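Local coordinates for uncharacterized protein (Bacteroides ovatus CL02T12C04, PDB 6PTM) that acts as an exo-carrageenase of glycoside hydrolase family 42, probably cutting sugar units from the ends of carrageenan chains, at residues Val617-Ala623 / Asp644-Thr650; Ile628-Gln632 / Ile657-Lys662; Arg585-Leu590 / Leu674-Lys678. All blocks are in the same frame, centred on the assembly; numbering follows the deposited sequence.

Overall arrangement
Along the chain, 585-590 comes first, at the end of helix 579-590. Segments 617-623, 628-632, 644-650 and 657-662 follow, and 674-678, at the start of helix 674-687, comes last. Contact 3 pairs the first and last segments, so its loop encloses the other two. Contact 1 closes the loop from 617-623 to 644-650 and contact 2 that from 628-632 to 657-662, so the two cross. Contact 1 joins the loops after strands 614-617 and 640-643. Contact 2 lays a later part of the second loop on helix 625-636, and contact 3 brings two helices together. F648 packing on I628 and a K649-I657 backbone bond link contacts 1 and 2. Y618 bonding to R585 links contacts 1 and 3.

Contact 1: residues Val617-Ala623 / Asp644-Thr650; sequences VYKTPYA and DNESFKT
D644 reaches across to the backbone of K619. Its CB passes 4.2 Å from V617 O, which accepts the N-H of D644. CG sits between the backbone N and the carbonyl carbon (chi1 66°), turning the carboxylate toward 617-623. D644 OD2 accepts the N-H of K619 at 2.8 Å, on its syn side but tilted out of the carboxylate plane. D644 OD1 accepts S647 OG at 2.7 Å. From the opposite face of its plane OD1 also takes the N-H of E646, making an Asx turn. S647 OG accepts a nearly straight bond from T620 N, 2.8 Å long. With an alanine here, the K619 N-H would probably lose its acceptor and S647 OG would be freer to turn away from T620. K619 NZ forms a salt bridge to E646 OE2 at 2.9 Å, on the syn lone pair. V617 CG1 lies over one face of the F648 ring, 4.0 Å from its centroid, a CH-pi contact. P621 O takes two N-H groups, from K649 and T650. The segments leave the neighbouring parallel strands 614-617 and 640-643, and helices 570-575 and 579-590 pack against 617-623.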
loop_
_atom_site.group_PDB
_atom_site.type_symbol
_atom_site.label_atom_id
_atom_site.label_comp_id
_atom_site.label_asym_id
_atom_site.label_seq_id
_atom_site.Cartn_x
_atom_site.Cartn_y
_atom_site.Cartn_z
ATOM N N VAL A 617 15.554 14.095 13.392
ATOM C CA VAL A 617 14.555 15.192 13.317
ATOM C C VAL A 617 15.067 16.202 12.295
ATOM O O VAL A 617 16.106 16.860 12.543
ATOM C CB VAL A 617 14.258 15.839 14.681
ATOM C CG1 VAL A 617 13.166 16.893 14.518
ATOM C CG2 VAL A 617 13.877 14.814 15.733
ATOM N N TYR A 618 14.383 16.262 11.159
ATOM C CA TYR A 618 14.820 16.996 9.952
ATOM C C TYR A 618 13.699 17.910 9.502
ATOM O O TYR A 618 12.572 17.388 9.293
ATOM C CB TYR A 618 15.188 16.034 8.821
ATOM C CG TYR A 618 15.635 16.669 7.536
ATOM C CD1 TYR A 618 16.847 17.333 7.431
ATOM C CD2 TYR A 618 14.847 16.581 6.405
ATOM C CE1 TYR A 618 17.254 17.897 6.229
ATOM C CE2 TYR A 618 15.233 17.135 5.200
ATOM C CZ TYR A 618 16.462 17.756 5.105
ATOM O OH TYR A 618 16.812 18.272 3.904
ATOM N N LYS A 619 14.028 19.205 9.357
ATOM C CA LYS A 619 13.139 20.257 8.806
ATOM C C LYS A 619 11.717 20.100 9.369
ATOM O O LYS A 619 10.729 20.145 8.602
ATOM C CB LYS A 619 13.200 20.194 7.280
ATOM C CG LYS A 619 14.509 20.683 6.662
ATOM C CD LYS A 619 14.298 21.192 5.232
ATOM C CE LYS A 619 15.125 22.411 4.896
ATOM N NZ LYS A 619 16.538 22.013 4.854
ATOM N N THR A 620 11.628 19.998 10.691
ATOM C CA THR A 620 10.363 19.880 11.450
ATOM C C THR A 620 10.278 21.061 12.418
ATOM O O THR A 620 10.318 20.872 13.636
ATOM C CB THR A 620 10.298 18.476 12.071
ATOM O OG1 THR A 620 10.504 17.504 11.028
ATOM C CG2 THR A 620 8.980 18.209 12.761
ATOM N N PRO A 621 10.136 22.310 11.911
ATOM C CA PRO A 621 10.197 23.502 12.759
ATOM C C PRO A 621 8.964 23.612 13.663
ATOM O O PRO A 621 9.124 24.115 14.745
ATOM C CB PRO A 621 10.238 24.672 11.767
ATOM C CG PRO A 621 9.514 24.151 10.551
ATOM C CD PRO A 621 9.838 22.668 10.517
ATOM N N TYR A 622 7.800 23.147 13.197
ATOM C CA TYR A 622 6.553 23.040 13.998
ATOM C C TYR A 622 6.473 21.691 14.722
ATOM O O TYR A 622 6.635 20.612 14.097
ATOM C CB TYR A 622 5.308 23.145 13.122
ATOM C CG TYR A 622 5.155 24.400 12.310
ATOM C CD1 TYR A 622 4.330 25.411 12.755
ATOM C CD2 TYR A 622 5.677 24.505 11.020
ATOM C CE1 TYR A 622 4.092 26.535 11.989
ATOM C CE2 TYR A 622 5.457 25.625 10.234
ATOM C CZ TYR A 622 4.687 26.661 10.740
ATOM O OH TYR A 622 4.382 27.758 9.995
ATOM N N ALA A 623 6.249 21.717 16.038
ATOM C CA ALA A 623 5.996 20.491 16.813
ATOM C C ALA A 623 4.963 20.799 17.881
ATOM O O ALA A 623 4.944 21.930 18.385
ATOM C CB ALA A 623 7.261 19.952 17.417
ATOM N N ASP A 644 18.488 18.808 13.313
ATOM C CA ASP A 644 19.084 19.898 12.505
ATOM C C ASP A 644 18.880 21.212 13.265
ATOM O O ASP A 644 18.427 21.162 14.407
ATOM C CB ASP A 644 18.598 19.894 11.058
ATOM C CG ASP A 644 17.130 20.193 10.851
ATOM O OD1 ASP A 644 16.485 20.568 11.818
ATOM O OD2 ASP A 644 16.643 20.025 9.709
ATOM N N ASN A 645 19.260 22.335 12.669
ATOM C CA ASN A 645 19.187 23.669 13.328
ATOM C C ASN A 645 17.772 24.239 13.179
ATOM O O ASN A 645 17.421 25.117 13.946
ATOM C CB ASN A 645 20.261 24.614 12.784
ATOM C CG ASN A 645 21.647 24.192 13.216
ATOM O OD1 ASN A 645 22.505 23.939 12.375
ATOM N ND2 ASN A 645 21.848 24.042 14.511
ATOM N N GLU A 646 16.965 23.702 12.274
ATOM C CA GLU A 646 15.672 24.310 11.897
ATOM C C GLU A 646 14.512 23.676 12.682
ATOM O O GLU A 646 13.448 24.280 12.689
ATOM C CB GLU A 646 15.397 24.135 10.403
ATOM C CG GLU A 646 16.564 24.459 9.485
ATOM C CD GLU A 646 16.181 24.231 8.031
ATOM O OE1 GLU A 646 15.098 24.673 7.653
ATOM O OE2 GLU A 646 16.925 23.561 7.301
ATOM N N SER A 647 14.683 22.537 13.356
ATOM C CA SER A 647 13.528 21.761 13.872
ATOM C C SER A 647 13.094 22.181 15.290
ATOM O O SER A 647 13.898 22.727 16.062
ATOM C CB SER A 647 13.820 20.311 13.752
ATOM O OG SER A 647 13.871 19.978 12.379
ATOM N N PHE A 648 11.833 21.925 15.641
ATOM C CA PHE A 648 11.317 22.090 17.021
ATOM C C PHE A 648 11.519 23.527 17.514
ATOM O O PHE A 648 11.869 23.675 18.654
ATOM C CB PHE A 648 12.026 21.091 17.942
ATOM C CG PHE A 648 11.610 19.649 17.769
ATOM C CD1 PHE A 648 10.737 19.246 16.764
ATOM C CD2 PHE A 648 12.093 18.683 18.639
ATOM C CE1 PHE A 648 10.348 17.917 16.656
ATOM C CE2 PHE A 648 11.696 17.359 18.527
ATOM C CZ PHE A 648 10.806 16.979 17.553
ATOM N N LYS A 649 11.213 24.534 16.698
ATOM C CA LYS A 649 11.333 25.986 17.040
ATOM C C LYS A 649 10.002 26.547 17.529
ATOM O O LYS A 649 10.036 27.408 18.394
ATOM C CB LYS A 649 11.699 26.822 15.814
ATOM C CG LYS A 649 13.026 26.460 15.177
ATOM C CD LYS A 649 14.146 26.413 16.182
ATOM C CE LYS A 649 15.491 26.635 15.528
ATOM N NZ LYS A 649 16.583 26.160 16.405
ATOM N N THR A 650 8.871 26.109 16.960
ATOM C CA THR A 650 7.534 26.587 17.397
ATOM C C THR A 650 6.552 25.443 17.667
ATOM O O THR A 650 6.824 24.259 17.307
ATOM C CB THR A 650 6.898 27.512 16.359
ATOM O OG1 THR A 650 6.461 26.719 15.253
ATOM C CG2 THR A 650 7.838 28.595 15.874
#

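Contact 2: residues Ile628-Gln632 / Ile657-Lys662; sequences IETVQ and IDLTLK
The loop 657-662 comes nearest to helix segment 628-632 at L661 and Q632, whose CA atoms are 5.9 Å apart. Q632 makes both polar bonds of the contact, and both go to the backbone of K662. Q632 OE1 accepts the N-H of K662 at 2.7 Å, almost straight (178°), in the carbonyl plane and on a lone pair. Q632 NE2 donates to K662 O at 2.8 Å, and that oxygen lies in the amide plane. Both bonds lie in the plane of the amide, so they fix its rotation. NE2 also bonds to D636, further along the helix. The Q632 chain leaves with CG anti to the backbone N (chi1 -173°) and then bends at chi2, which brings the amide across to K662.

Helix 625-636 is the connection of a beta-alpha-beta crossover between the parallel strands 614-617 and 640-643. The loop covers part of this helix with three apolar side chains. I657 and I628 meet tip to tip, with CG1 of I657 3.5 Å from CD1 of I628. L659 slides past I628 in the opposite direction, its CD2 3.7 Å from I628 CG2. The same L659 methyl meets the E629 chain at about a right angle, 3.6 Å from E629 CG. L659 O is buried here and has no partner in the model. L661 lies against V631, with CD1 3.8 Å from V631 CG1, and its CD2 rests near I628 O. V641 of strand 640-643 touches both V631 and L661, and F648 touches both I628 and L661.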
loop_
_atom_site.group_PDB
_atom_site.type_symbol
_atom_site.label_atom_id
_atom_site.label_comp_id
_atom_site.label_asym_id
_atom_site.label_seq_id
_atom_site.Cartn_x
_atom_site.Cartn_y
_atom_site.Cartn_z
ATOM N N ILE A 628 7.740 17.197 21.693
ATOM C CA ILE A 628 9.043 17.535 22.329
ATOM C C ILE A 628 9.162 16.798 23.667
ATOM O O ILE A 628 10.230 16.209 23.910
ATOM C CB ILE A 628 9.181 19.059 22.442
ATOM C CG1 ILE A 628 9.304 19.660 21.039
ATOM C CG2 ILE A 628 10.357 19.402 23.341
ATOM C CD1 ILE A 628 9.218 21.156 20.965
ATOM N N GLU A 629 8.114 16.839 24.499
ATOM C CA GLU A 629 8.053 16.137 25.808
ATOM C C GLU A 629 8.278 14.644 25.575
ATOM O O GLU A 629 9.002 14.031 26.370
ATOM C CB GLU A 629 6.719 16.385 26.528
ATOM C CG GLU A 629 6.627 17.774 27.131
ATOM C CD GLU A 629 5.233 18.219 27.556
ATOM O OE1 GLU A 629 4.243 17.481 27.288
ATOM O OE2 GLU A 629 5.138 19.319 28.141
ATOM N N THR A 630 7.669 14.052 24.544
ATOM C CA THR A 630 7.827 12.601 24.348
ATOM C C THR A 630 9.262 12.340 23.867
ATOM O O THR A 630 9.862 11.350 24.320
ATOM C CB THR A 630 6.702 12.050 23.467
ATOM O OG1 THR A 630 5.469 12.422 24.079
ATOM C CG2 THR A 630 6.740 10.553 23.324
ATOM N N VAL A 631 9.817 13.190 23.004
ATOM C CA VAL A 631 11.202 12.933 22.515
ATOM C C VAL A 631 12.165 13.117 23.700
ATOM O O VAL A 631 13.134 12.352 23.753
ATOM C CB VAL A 631 11.558 13.792 21.289
ATOM C CG1 VAL A 631 13.044 13.753 20.982
ATOM C CG2 VAL A 631 10.731 13.363 20.093
ATOM N N GLN A 632 11.837 13.995 24.664
ATOM C CA GLN A 632 12.669 14.215 25.888
ATOM C C GLN A 632 12.713 12.910 26.678
ATOM O O GLN A 632 13.842 12.499 27.102
ATOM C CB GLN A 632 12.167 15.380 26.762
ATOM C CG GLN A 632 13.117 15.726 27.926
ATOM C CD GLN A 632 14.527 16.007 27.468
ATOM O OE1 GLN A 632 14.791 16.989 26.771
ATOM N NE2 GLN A 632 15.444 15.102 27.803
ATOM N N ILE A 657 8.622 28.053 20.927
ATOM C CA ILE A 657 8.369 26.931 21.868
ATOM C C ILE A 657 9.047 27.249 23.216
ATOM O O ILE A 657 10.213 27.697 23.201
ATOM C CB ILE A 657 8.831 25.616 21.204
ATOM C CG1 ILE A 657 8.096 24.410 21.787
ATOM C CG2 ILE A 657 10.346 25.460 21.243
ATOM C CD1 ILE A 657 6.788 24.121 21.107
ATOM N N ASP A 658 8.321 27.048 24.327
ATOM C CA ASP A 658 8.734 27.361 25.725
ATOM C C ASP A 658 9.873 26.417 26.112
ATOM O O ASP A 658 10.768 26.842 26.833
ATOM C CB ASP A 658 7.554 27.223 26.701
ATOM N N LEU A 659 9.834 25.193 25.591
ATOM C CA LEU A 659 10.630 24.000 25.992
ATOM C C LEU A 659 11.651 23.676 24.892
ATOM O O LEU A 659 11.293 23.777 23.707
ATOM C CB LEU A 659 9.609 22.863 26.149
ATOM C CG LEU A 659 10.081 21.543 26.754
ATOM C CD1 LEU A 659 10.521 21.717 28.206
ATOM C CD2 LEU A 659 8.970 20.499 26.637
ATOM N N THR A 660 12.876 23.292 25.229
ATOM C CA THR A 660 13.828 22.736 24.233
ATOM C C THR A 660 14.313 21.379 24.742
ATOM O O THR A 660 14.235 21.147 25.952
ATOM C CB THR A 660 14.980 23.699 23.936
ATOM O OG1 THR A 660 15.683 23.839 25.166
ATOM C CG2 THR A 660 14.515 25.048 23.443
ATOM N N LEU A 661 14.744 20.510 23.824
ATOM C CA LEU A 661 15.295 19.176 24.145
ATOM C C LEU A 661 16.566 19.391 24.966
ATOM O O LEU A 661 17.348 20.277 24.602
ATOM C CB LEU A 661 15.623 18.428 22.851
ATOM C CG LEU A 661 14.448 17.827 22.091
ATOM C CD1 LEU A 661 14.974 17.029 20.906
ATOM C CD2 LEU A 661 13.586 16.942 22.984
ATOM N N LYS A 662 16.756 18.598 26.013
ATOM C CA LYS A 662 18.011 18.572 26.812
ATOM C C LYS A 662 18.626 17.189 26.687
ATOM O O LYS A 662 17.896 16.200 26.854
ATOM C CB LYS A 662 17.719 18.887 28.282
ATOM C CG LYS A 662 17.117 20.265 28.520
ATOM C CD LYS A 662 17.945 21.396 27.915
ATOM C CE LYS A 662 17.578 22.763 28.446
ATOM N NZ LYS A 662 16.255 23.192 27.935
#

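Contact 3: residues Arg585-Leu590 / Leu674-Lys678; sequences RIYEKL and LNEMK
L674 packs against three residues of helix segment 585-590. L674 CD2 meets the aliphatic part of R585 at about a right angle, 3.5 Å from R585 CG. L674 CD1 lies 3.8 Å from CD1 of I586, and its CG faces the CG of K589. The I586 methyl CD1 also touches the sulfur of M677, 3.7 Å from SD, with the two chains at about a right angle. Further along, L590 and K678 slide past each other in opposite directions, and L590 CD2 lies 3.9 Å from K678 CA.

Around this apolar strip lie the polar groups. K589 sends NZ to N675 OD1 at 2.6 Å, nearly in line with the C=O bond (165°). The fit is tight: K589 CE is almost as close, so the exact geometry is doubtful. The K589 chain starts with CG anti to the backbone N (chi1 -172°) and bends at chi2, which carries it over L674 to N675. K678 is extended, and its NZ donates to a water 3.1 Å away. That water donates to K589 O, so it bridges the two helices.

The next shell sets the frame. The axes of the two segments approach to 10.3 Å and cross at -52°. R585 turns its guanidinium group away to a salt bridge with D582 and a bond to the hydroxyl of Y618. Y618 also packs on L674. I586 rests on I566 and L590 on I597, both in strands of the parallel five-stranded sheet.

The chemistry is mixed: apolar contacts fill the sheet side, while lysine ends and a water tie the outer side. The two lysine ammonium groups are near one another but do not touch, and the amide oxygen and the water probably ease their like charges.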
loop_
_atom_site.group_PDB
_atom_site.type_symbol
_atom_site.label_atom_id
_atom_site.label_comp_id
_atom_site.label_asym_id
_atom_site.label_seq_id
_atom_site.Cartn_x
_atom_site.Cartn_y
_atom_site.Cartn_z
ATOM N N ARG A 585 13.214 13.475 1.467
ATOM C CA ARG A 585 14.647 13.731 1.184
ATOM C C ARG A 585 15.495 12.951 2.201
ATOM O O ARG A 585 16.471 12.280 1.770
ATOM C CB ARG A 585 14.941 15.237 1.142
ATOM C CG ARG A 585 16.309 15.583 0.553
ATOM C CD ARG A 585 16.626 17.094 0.514
ATOM N NE ARG A 585 15.485 17.781 -0.080
ATOM C CZ ARG A 585 14.574 18.481 0.593
ATOM N NH1 ARG A 585 14.675 18.691 1.894
ATOM N NH2 ARG A 585 13.543 18.966 -0.063
ATOM N N ILE A 586 15.112 12.949 3.485
ATOM C CA ILE A 586 15.899 12.283 4.553
ATOM C C ILE A 586 15.669 10.758 4.457
ATOM O O ILE A 586 16.659 9.999 4.566
ATOM C CB ILE A 586 15.645 12.862 5.968
ATOM C CG1 ILE A 586 16.458 12.113 7.027
ATOM C CG2 ILE A 586 14.178 12.861 6.364
ATOM C CD1 ILE A 586 17.967 12.010 6.759
ATOM N N TYR A 587 14.446 10.307 4.180
ATOM C CA TYR A 587 14.148 8.863 3.938
ATOM C C TYR A 587 15.045 8.319 2.826
ATOM O O TYR A 587 15.696 7.291 3.018
ATOM C CB TYR A 587 12.694 8.661 3.513
ATOM C CG TYR A 587 12.306 7.230 3.270
ATOM C CD1 TYR A 587 12.113 6.347 4.320
ATOM C CD2 TYR A 587 12.201 6.733 1.982
ATOM C CE1 TYR A 587 11.776 5.015 4.101
ATOM C CE2 TYR A 587 11.853 5.405 1.741
ATOM C CZ TYR A 587 11.616 4.551 2.804
ATOM O OH TYR A 587 11.275 3.270 2.570
ATOM N N GLU A 588 15.042 8.980 1.668
ATOM C CA GLU A 588 15.855 8.588 0.475
ATOM C C GLU A 588 17.346 8.554 0.850
ATOM O O GLU A 588 18.088 7.620 0.440
ATOM C CB GLU A 588 15.593 9.595 -0.635
ATOM C CG GLU A 588 16.368 9.355 -1.903
ATOM C CD GLU A 588 16.005 10.333 -3.004
ATOM O OE1 GLU A 588 16.057 11.567 -2.751
ATOM O OE2 GLU A 588 15.693 9.871 -4.111
ATOM N N LYS A 589 17.779 9.552 1.605
ATOM C CA LYS A 589 19.185 9.680 2.035
ATOM C C LYS A 589 19.574 8.465 2.867
ATOM O O LYS A 589 20.694 8.028 2.725
ATOM C CB LYS A 589 19.373 11.002 2.786
ATOM C CG LYS A 589 20.811 11.319 3.098
ATOM C CD LYS A 589 21.603 11.612 1.832
ATOM C CE LYS A 589 22.960 12.199 2.115
ATOM N NZ LYS A 589 23.627 12.513 0.826
ATOM N N LEU A 590 18.668 7.913 3.683
ATOM C CA LEU A 590 19.010 6.836 4.636
ATOM C C LEU A 590 18.717 5.440 4.056
ATOM O O LEU A 590 19.227 4.503 4.598
ATOM C CB LEU A 590 18.238 7.040 5.944
ATOM C CG LEU A 590 18.531 8.309 6.748
ATOM C CD1 LEU A 590 17.671 8.317 8.008
ATOM C CD2 LEU A 590 20.009 8.440 7.091
ATOM N N LEU A 674 22.265 17.292 5.592
ATOM C CA LEU A 674 21.774 15.925 5.303
ATOM C C LEU A 674 22.935 14.942 5.431
ATOM O O LEU A 674 22.758 13.883 6.069
ATOM C CB LEU A 674 21.200 15.948 3.890
ATOM C CG LEU A 674 19.945 15.134 3.657
ATOM C CD1 LEU A 674 19.057 15.090 4.881
ATOM C CD2 LEU A 674 19.186 15.706 2.481
ATOM N N ASN A 675 24.113 15.300 4.911
ATOM C CA ASN A 675 25.294 14.395 4.956
ATOM C C ASN A 675 25.683 14.174 6.409
ATOM O O ASN A 675 25.820 13.021 6.808
ATOM C CB ASN A 675 26.465 14.890 4.100
ATOM C CG ASN A 675 26.271 14.577 2.632
ATOM O OD1 ASN A 675 25.340 13.864 2.246
ATOM N ND2 ASN A 675 27.145 15.106 1.797
ATOM N N GLU A 676 25.816 15.238 7.187
ATOM C CA GLU A 676 26.104 15.103 8.630
ATOM C C GLU A 676 25.012 14.243 9.270
ATOM O O GLU A 676 25.329 13.378 10.092
ATOM C CB GLU A 676 26.140 16.468 9.319
ATOM C CG GLU A 676 27.253 17.369 8.812
ATOM C CD GLU A 676 27.291 18.737 9.462
ATOM O OE1 GLU A 676 26.452 18.986 10.342
ATOM O OE2 GLU A 676 28.189 19.536 9.103
ATOM N N MET A 677 23.746 14.505 8.956
ATOM C CA MET A 677 22.650 13.769 9.650
ATOM C C MET A 677 22.812 12.278 9.338
ATOM O O MET A 677 22.800 11.465 10.273
ATOM C CB MET A 677 21.274 14.276 9.204
ATOM C CG MET A 677 20.114 13.486 9.781
ATOM S SD MET A 677 18.566 14.388 9.592
ATOM C CE MET A 677 18.757 15.600 10.909
ATOM N N LYS A 678 23.040 11.925 8.066
ATOM C CA LYS A 678 23.282 10.504 7.688
ATOM C C LYS A 678 24.506 9.952 8.430
ATOM O O LYS A 678 24.413 8.829 8.989
ATOM C CB LYS A 678 23.432 10.326 6.180
ATOM C CG LYS A 678 23.904 8.935 5.785
ATOM C CD LYS A 678 23.978 8.740 4.285
ATOM C CE LYS A 678 24.621 7.429 3.892
ATOM N NZ LYS A 678 24.170 7.019 2.549
HETATM O O HOH W 1 21.520 5.423 2.272
#